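Long-range contacts in D,D-dipeptidase/D,D-carboxypeptidase (Enterococcus faecalis, PDB 4MUQ), which cleaves D-Ala-D-Ala as a zinc-dependent D,D-dipeptidase of vancomycin resistance and probably also acts as a D,D-carboxypeptidase: residues L8-I13 with A220-T225; F125-F130 with E165-R170. One frame throughout, in Å; residues are numbered along the deposited sequence.

Overall arrangement
Starting from the N terminus, the chain lays down strand 3-9, whose end enters contact 1 and waits for a partner more than 200 residues later. The chain then builds the catalytic part, and here contact 2 closes a much smaller loop: 125-130, in the connection between strand 113-118 and helix 134-142, meets 165-170, which leads into strand 168-171 beside the zinc. Only afterwards does 220-225 come back to 8-13. The small loop thus lies entirely within the large one, without crossing. Their centres are about 35 Å apart, on opposite sides of the chain's centre: contact 1 ties N-terminal strand 3-9 to strand 224-230 of the C-terminal part, contact 2 shapes the active site.

Contact 1: L8-I13 with A220-T225; sequences LEKEEI and AKDDKT
Glu9 and Lys224 face each other as a non-hydrogen-bonded antiparallel pair and send their side chains out on the same face, lying alongside one another. Glu9 folds at its second torsion (chi2 -58°) and Lys224 only at its last, which brings NZ to 3.0 Å from Glu9 OE2 in a salt bridge whose hydrogen bond is weak. Asp223 OD1 joins the network too, a long 3.9 Å from Lys224 NZ and roughly at a right angle to the Glu9 bond. The shared ammonium group probably eases the approach of the two carboxylates, which are tilted by 49°.

The neighbouring pair, Leu8 and Thr225, is joined through its backbone: Leu8 N reaches Thr225 O at 2.9 Å, and Thr225 N returns to Leu8 O at 2.8 Å. Beyond the strand end, Lys10 stretches along the turn, its CD 3.6 Å from Lys221 O. Ile13 sets its CG2 branch against the CB of Ala220. Each segment secures itself, through Glu9 N to Glu12 OE2 and Lys221 N to Thr225 OG1.

The contact ends the two-stranded pairing of 3-9 with 224-230. Phe245 of strand 244-250 packs against Leu8, Glu12, Ile13 and Thr225, while Ile13 and Ala220 make backbone hydrogen bonds with Asn241 and Asp243.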
# COMPACT_ATOMS: atom_id res chain seq x y z
N LEU A 8 18.67 3.97 -12.73
CA LEU A 8 17.22 4.10 -12.90
C LEU A 8 16.82 5.33 -13.71
O LEU A 8 17.37 6.42 -13.51
CB LEU A 8 16.53 4.14 -11.54
CG LEU A 8 16.76 2.96 -10.60
CD1 LEU A 8 17.96 3.20 -9.71
CD2 LEU A 8 15.55 2.68 -9.77
N GLU A 9 15.85 5.16 -14.60
CA GLU A 9 15.29 6.30 -15.32
C GLU A 9 14.33 7.03 -14.39
O GLU A 9 13.75 6.41 -13.49
CB GLU A 9 14.56 5.84 -16.58
CG GLU A 9 15.44 5.09 -17.58
CD GLU A 9 16.64 5.90 -18.05
OE1 GLU A 9 16.53 7.14 -18.12
OE2 GLU A 9 17.69 5.29 -18.34
N LYS A 10 14.15 8.33 -14.60
CA LYS A 10 13.30 9.12 -13.72
C LYS A 10 11.88 8.58 -13.62
O LYS A 10 11.25 8.64 -12.56
CB LYS A 10 13.28 10.61 -14.11
CG LYS A 10 12.35 11.42 -13.21
CD LYS A 10 12.67 12.90 -13.17
CE LYS A 10 11.87 13.55 -12.05
NZ LYS A 10 11.96 15.03 -12.08
N GLU A 11 11.37 8.03 -14.72
CA GLU A 11 10.00 7.54 -14.72
C GLU A 11 9.78 6.36 -13.77
O GLU A 11 8.64 6.04 -13.42
CB GLU A 11 9.51 7.21 -16.14
CG GLU A 11 10.03 5.91 -16.71
CD GLU A 11 11.19 6.11 -17.66
OE1 GLU A 11 11.63 7.27 -17.84
OE2 GLU A 11 11.66 5.11 -18.24
N GLU A 12 10.86 5.72 -13.33
CA GLU A 12 10.75 4.62 -12.38
C GLU A 12 10.33 5.08 -10.99
O GLU A 12 9.95 4.26 -10.15
CB GLU A 12 12.05 3.81 -12.33
CG GLU A 12 12.38 3.12 -13.65
CD GLU A 12 13.55 2.16 -13.52
OE1 GLU A 12 13.44 1.18 -12.75
OE2 GLU A 12 14.58 2.39 -14.19
N ILE A 13 10.34 6.39 -10.74
CA ILE A 13 9.79 6.88 -9.47
C ILE A 13 8.28 6.64 -9.36
O ILE A 13 7.71 6.74 -8.29
CB ILE A 13 10.08 8.39 -9.18
CG1 ILE A 13 9.31 9.31 -10.13
CG2 ILE A 13 11.57 8.70 -9.21
CD1 ILE A 13 9.40 10.78 -9.74
N ALA A 220 15.56 11.49 -7.01
CA ALA A 220 15.71 11.24 -8.43
C ALA A 220 16.40 12.40 -9.13
O ALA A 220 16.08 13.57 -8.90
CB ALA A 220 14.35 10.98 -9.07
N LYS A 221 17.35 12.07 -9.99
CA LYS A 221 17.94 13.08 -10.87
C LYS A 221 17.04 13.25 -12.08
O LYS A 221 16.16 12.43 -12.33
CB LYS A 221 19.35 12.68 -11.27
CG LYS A 221 20.35 12.76 -10.12
CD LYS A 221 21.77 12.49 -10.57
CE LYS A 221 22.77 12.95 -9.53
NZ LYS A 221 22.32 12.60 -8.15
N ASP A 222 17.24 14.33 -12.83
CA ASP A 222 16.40 14.62 -13.99
C ASP A 222 16.44 13.52 -15.05
O ASP A 222 15.48 13.33 -15.80
CB ASP A 222 16.78 15.96 -14.62
CG ASP A 222 16.38 17.15 -13.75
OD1 ASP A 222 15.49 16.99 -12.88
OD2 ASP A 222 16.96 18.24 -13.94
N ASP A 223 17.54 12.78 -15.09
CA ASP A 223 17.74 11.74 -16.09
C ASP A 223 17.91 10.36 -15.45
O ASP A 223 16.94 9.68 -15.12
CB ASP A 223 18.95 12.08 -16.95
CG ASP A 223 19.20 11.05 -18.03
OD1 ASP A 223 18.24 10.39 -18.46
OD2 ASP A 223 20.37 10.91 -18.45
N LYS A 224 19.17 9.94 -15.28
CA LYS A 224 19.48 8.66 -14.65
C LYS A 224 19.91 8.85 -13.20
O LYS A 224 20.76 9.70 -12.90
CB LYS A 224 20.58 7.93 -15.42
CG LYS A 224 20.09 7.17 -16.65
CD LYS A 224 21.23 6.83 -17.58
CE LYS A 224 20.72 6.12 -18.82
NZ LYS A 224 19.83 6.98 -19.65
N THR A 225 19.33 8.06 -12.32
CA THR A 225 19.69 8.07 -10.91
C THR A 225 20.55 6.85 -10.65
O THR A 225 20.23 5.75 -11.08
CB THR A 225 18.42 8.04 -10.03
OG1 THR A 225 17.64 9.21 -10.28
CG2 THR A 225 18.78 7.99 -8.55

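Contact 2: F125-F130 with E165-R170; sequences FIRPDF and EPWHFR. With ZN (zinc ion), chain B; 2D8 ((2R)-3-[(R)-[(1S)-1-aminoethyl](hydroxy)phosphoryl]-2-methylpropanoic acid), chain D; LY0 ((2R)-3-[(R)-[(1R)-1-aminoethyl](hydroxy)phosphoryl]-2-methylpropanoic acid), chain C.
Phe130 and Trp167 bring the two backbones closest, with their CA atoms 5.2 Å apart. The segments run at 97°, and the joint is made by van der Waals contact, much of it between the loop's backbone and the Trp167 ring. Arg140 NH2 of helix 134-142 hydrogen-bonds to both Phe130 O and Pro166 O, linking the segments.

The indole of Trp167 is central. Its CG stands between the backbone N and carbonyl carbon (chi1 58°), and one face is roofed by the loop: Pro128 CD sits 3.6 Å from the centroid of the five-membered ring, and Arg127 CA lies over the six-membered ring, both as CH-pi contacts. Glu165 CB lies on the opposite face. Farther along, Phe130 and Phe169 meet obliquely, CE2 to CE2 at 3.5 Å.

Packed on both faces, Trp167 directs its NE1 edge to the inhibitor. The two diastereomers, 2D8 and LY0, nearly coincide except at the amine, and NE1 donates in the ring plane to O32 of either one (2.9 Å, 154° at the hydrogen). Glu165 OE1 lies 2.8 Å from the same O32 in each, while Ile126 O is 2.7 Å from the 2D8 amine N1.

O32 and O31 also bind the zinc ion, which His168 ND1 holds at 2.1 Å; His108 and Asp115 complete the protein ligands. Glu107 takes a hydrogen bond from His168 NE2, a second-shell contact that should fix the turn of the imidazole. Such a zinc centre, with a tryptophan and a glutamate beside the phosphinate, belongs to the Hedgehog/DD-peptidase fold of the M15B metallopeptidases.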
# COMPACT_ATOMS: atom_id res chain seq x y z
N PHE A 125 -20.87 -2.17 -0.79
CA PHE A 125 -19.68 -2.14 -1.63
C PHE A 125 -18.78 -0.93 -1.36
O PHE A 125 -17.55 -1.06 -1.35
CB PHE A 125 -20.08 -2.17 -3.10
CG PHE A 125 -18.91 -2.06 -4.04
CD1 PHE A 125 -18.12 -3.16 -4.32
CD2 PHE A 125 -18.61 -0.85 -4.65
CE1 PHE A 125 -17.04 -3.06 -5.18
CE2 PHE A 125 -17.53 -0.74 -5.52
CZ PHE A 125 -16.75 -1.85 -5.79
N ILE A 126 -19.38 0.24 -1.16
CA ILE A 126 -18.63 1.47 -0.95
C ILE A 126 -18.08 1.57 0.48
O ILE A 126 -16.93 1.97 0.69
CB ILE A 126 -19.46 2.74 -1.32
CG1 ILE A 126 -19.27 3.08 -2.80
CG2 ILE A 126 -19.11 3.94 -0.43
CD1 ILE A 126 -19.60 4.52 -3.15
N ARG A 127 -18.88 1.17 1.45
CA ARG A 127 -18.44 1.19 2.84
C ARG A 127 -18.76 -0.10 3.59
O ARG A 127 -19.70 -0.18 4.38
CB ARG A 127 -18.90 2.45 3.61
CG ARG A 127 -20.34 2.95 3.52
CD ARG A 127 -21.37 2.24 4.43
NE ARG A 127 -21.25 2.15 5.91
CZ ARG A 127 -20.32 2.65 6.73
NH1 ARG A 127 -19.29 3.36 6.34
NH2 ARG A 127 -20.46 2.41 8.03
N PRO A 128 -17.95 -1.14 3.33
CA PRO A 128 -18.17 -2.46 3.94
C PRO A 128 -17.86 -2.50 5.43
O PRO A 128 -17.03 -1.72 5.91
CB PRO A 128 -17.19 -3.37 3.18
CG PRO A 128 -16.14 -2.46 2.66
CD PRO A 128 -16.81 -1.14 2.39
N ASP A 129 -18.52 -3.42 6.14
CA ASP A 129 -18.35 -3.55 7.59
C ASP A 129 -17.06 -4.29 7.94
O ASP A 129 -16.90 -5.46 7.61
CB ASP A 129 -19.56 -4.26 8.21
CG ASP A 129 -19.60 -4.15 9.73
OD1 ASP A 129 -19.30 -3.06 10.26
OD2 ASP A 129 -19.92 -5.16 10.39
N PHE A 130 -16.15 -3.59 8.62
CA PHE A 130 -14.90 -4.19 9.08
C PHE A 130 -14.58 -3.60 10.45
O PHE A 130 -13.75 -2.69 10.57
CB PHE A 130 -13.77 -3.93 8.07
CG PHE A 130 -12.66 -4.95 8.11
CD1 PHE A 130 -12.90 -6.26 7.70
CD2 PHE A 130 -11.39 -4.61 8.55
CE1 PHE A 130 -11.88 -7.21 7.74
CE2 PHE A 130 -10.38 -5.56 8.59
CZ PHE A 130 -10.62 -6.85 8.19
N GLU A 165 -11.73 5.19 7.07
CA GLU A 165 -12.24 3.97 6.44
C GLU A 165 -11.72 2.74 7.18
O GLU A 165 -10.57 2.37 7.04
CB GLU A 165 -11.87 3.91 4.96
CG GLU A 165 -12.45 5.05 4.14
CD GLU A 165 -12.42 4.76 2.67
OE1 GLU A 165 -11.57 3.93 2.26
OE2 GLU A 165 -13.26 5.34 1.96
N PRO A 166 -12.57 2.10 7.98
CA PRO A 166 -12.14 0.89 8.69
C PRO A 166 -11.67 -0.24 7.77
O PRO A 166 -10.89 -1.10 8.22
CB PRO A 166 -13.39 0.48 9.45
CG PRO A 166 -14.08 1.81 9.77
CD PRO A 166 -13.85 2.63 8.51
N TRP A 167 -12.11 -0.24 6.52
CA TRP A 167 -12.05 -1.43 5.65
C TRP A 167 -10.93 -1.47 4.62
O TRP A 167 -10.73 -2.51 4.01
CB TRP A 167 -13.36 -1.57 4.88
CG TRP A 167 -13.64 -0.34 4.04
CD1 TRP A 167 -13.12 -0.05 2.81
CD2 TRP A 167 -14.48 0.76 4.40
NE1 TRP A 167 -13.59 1.17 2.38
CE2 TRP A 167 -14.43 1.69 3.33
CE3 TRP A 167 -15.26 1.07 5.52
CZ2 TRP A 167 -15.13 2.90 3.36
CZ3 TRP A 167 -15.97 2.27 5.54
CH2 TRP A 167 -15.88 3.17 4.47
N HIS A 168 -10.24 -0.35 4.40
CA HIS A 168 -9.30 -0.22 3.29
C HIS A 168 -7.85 -0.40 3.73
O HIS A 168 -7.33 0.36 4.56
CB HIS A 168 -9.51 1.14 2.59
CG HIS A 168 -8.57 1.41 1.45
ND1 HIS A 168 -9.00 1.53 0.15
CD2 HIS A 168 -7.24 1.64 1.44
CE1 HIS A 168 -7.96 1.81 -0.62
NE2 HIS A 168 -6.88 1.88 0.14
N PHE A 169 -7.20 -1.41 3.16
CA PHE A 169 -5.82 -1.74 3.55
C PHE A 169 -4.89 -1.62 2.36
O PHE A 169 -5.24 -1.99 1.25
CB PHE A 169 -5.77 -3.15 4.17
CG PHE A 169 -6.41 -3.20 5.52
CD1 PHE A 169 -5.64 -3.06 6.66
CD2 PHE A 169 -7.78 -3.31 5.64
CE1 PHE A 169 -6.22 -3.07 7.93
CE2 PHE A 169 -8.38 -3.31 6.89
CZ PHE A 169 -7.59 -3.19 8.04
N ARG A 170 -3.70 -1.10 2.63
CA ARG A 170 -2.71 -0.86 1.58
C ARG A 170 -1.45 -1.66 1.86
O ARG A 170 -0.93 -1.63 2.99
CB ARG A 170 -2.39 0.64 1.54
CG ARG A 170 -1.09 1.02 0.81
CD ARG A 170 -1.11 0.71 -0.68
NE ARG A 170 0.25 0.90 -1.20
CZ ARG A 170 0.72 2.04 -1.68
NH1 ARG A 170 -0.05 3.12 -1.76
NH2 ARG A 170 1.99 2.11 -2.08
ZN ZN B . -10.70 0.84 -0.83
C4 2D8 D . -12.06 4.73 -1.30
C5 2D8 D . -10.65 4.94 -1.75
C6 2D8 D . -10.57 4.82 -3.26
C7 2D8 D . -10.20 6.30 -1.26
N1 2D8 D . -14.82 1.61 -1.03
P 2D8 D . -12.56 2.99 -1.19
C1 2D8 D . -14.70 3.41 -2.67
C2 2D8 D . -14.38 2.92 -1.27
O31 2D8 D . -11.93 2.24 -2.38
O32 2D8 D . -12.08 2.26 0.11
O61 2D8 D . -9.53 4.37 -3.72
O62 2D8 D . -11.51 5.19 -3.95
P LY0 C . -12.57 2.98 -1.19
C1 LY0 C . -14.68 3.42 -2.69
N1 LY0 C . -15.02 3.64 -0.39
C2 LY0 C . -14.37 2.82 -1.34
C4 LY0 C . -12.07 4.72 -1.30
C5 LY0 C . -10.66 4.94 -1.75
C6 LY0 C . -10.57 4.82 -3.26
C7 LY0 C . -10.20 6.30 -1.26
O31 LY0 C . -11.91 2.23 -2.38
O32 LY0 C . -12.08 2.26 0.11
O61 LY0 C . -9.53 4.37 -3.72
O62 LY0 C . -11.51 5.19 -3.95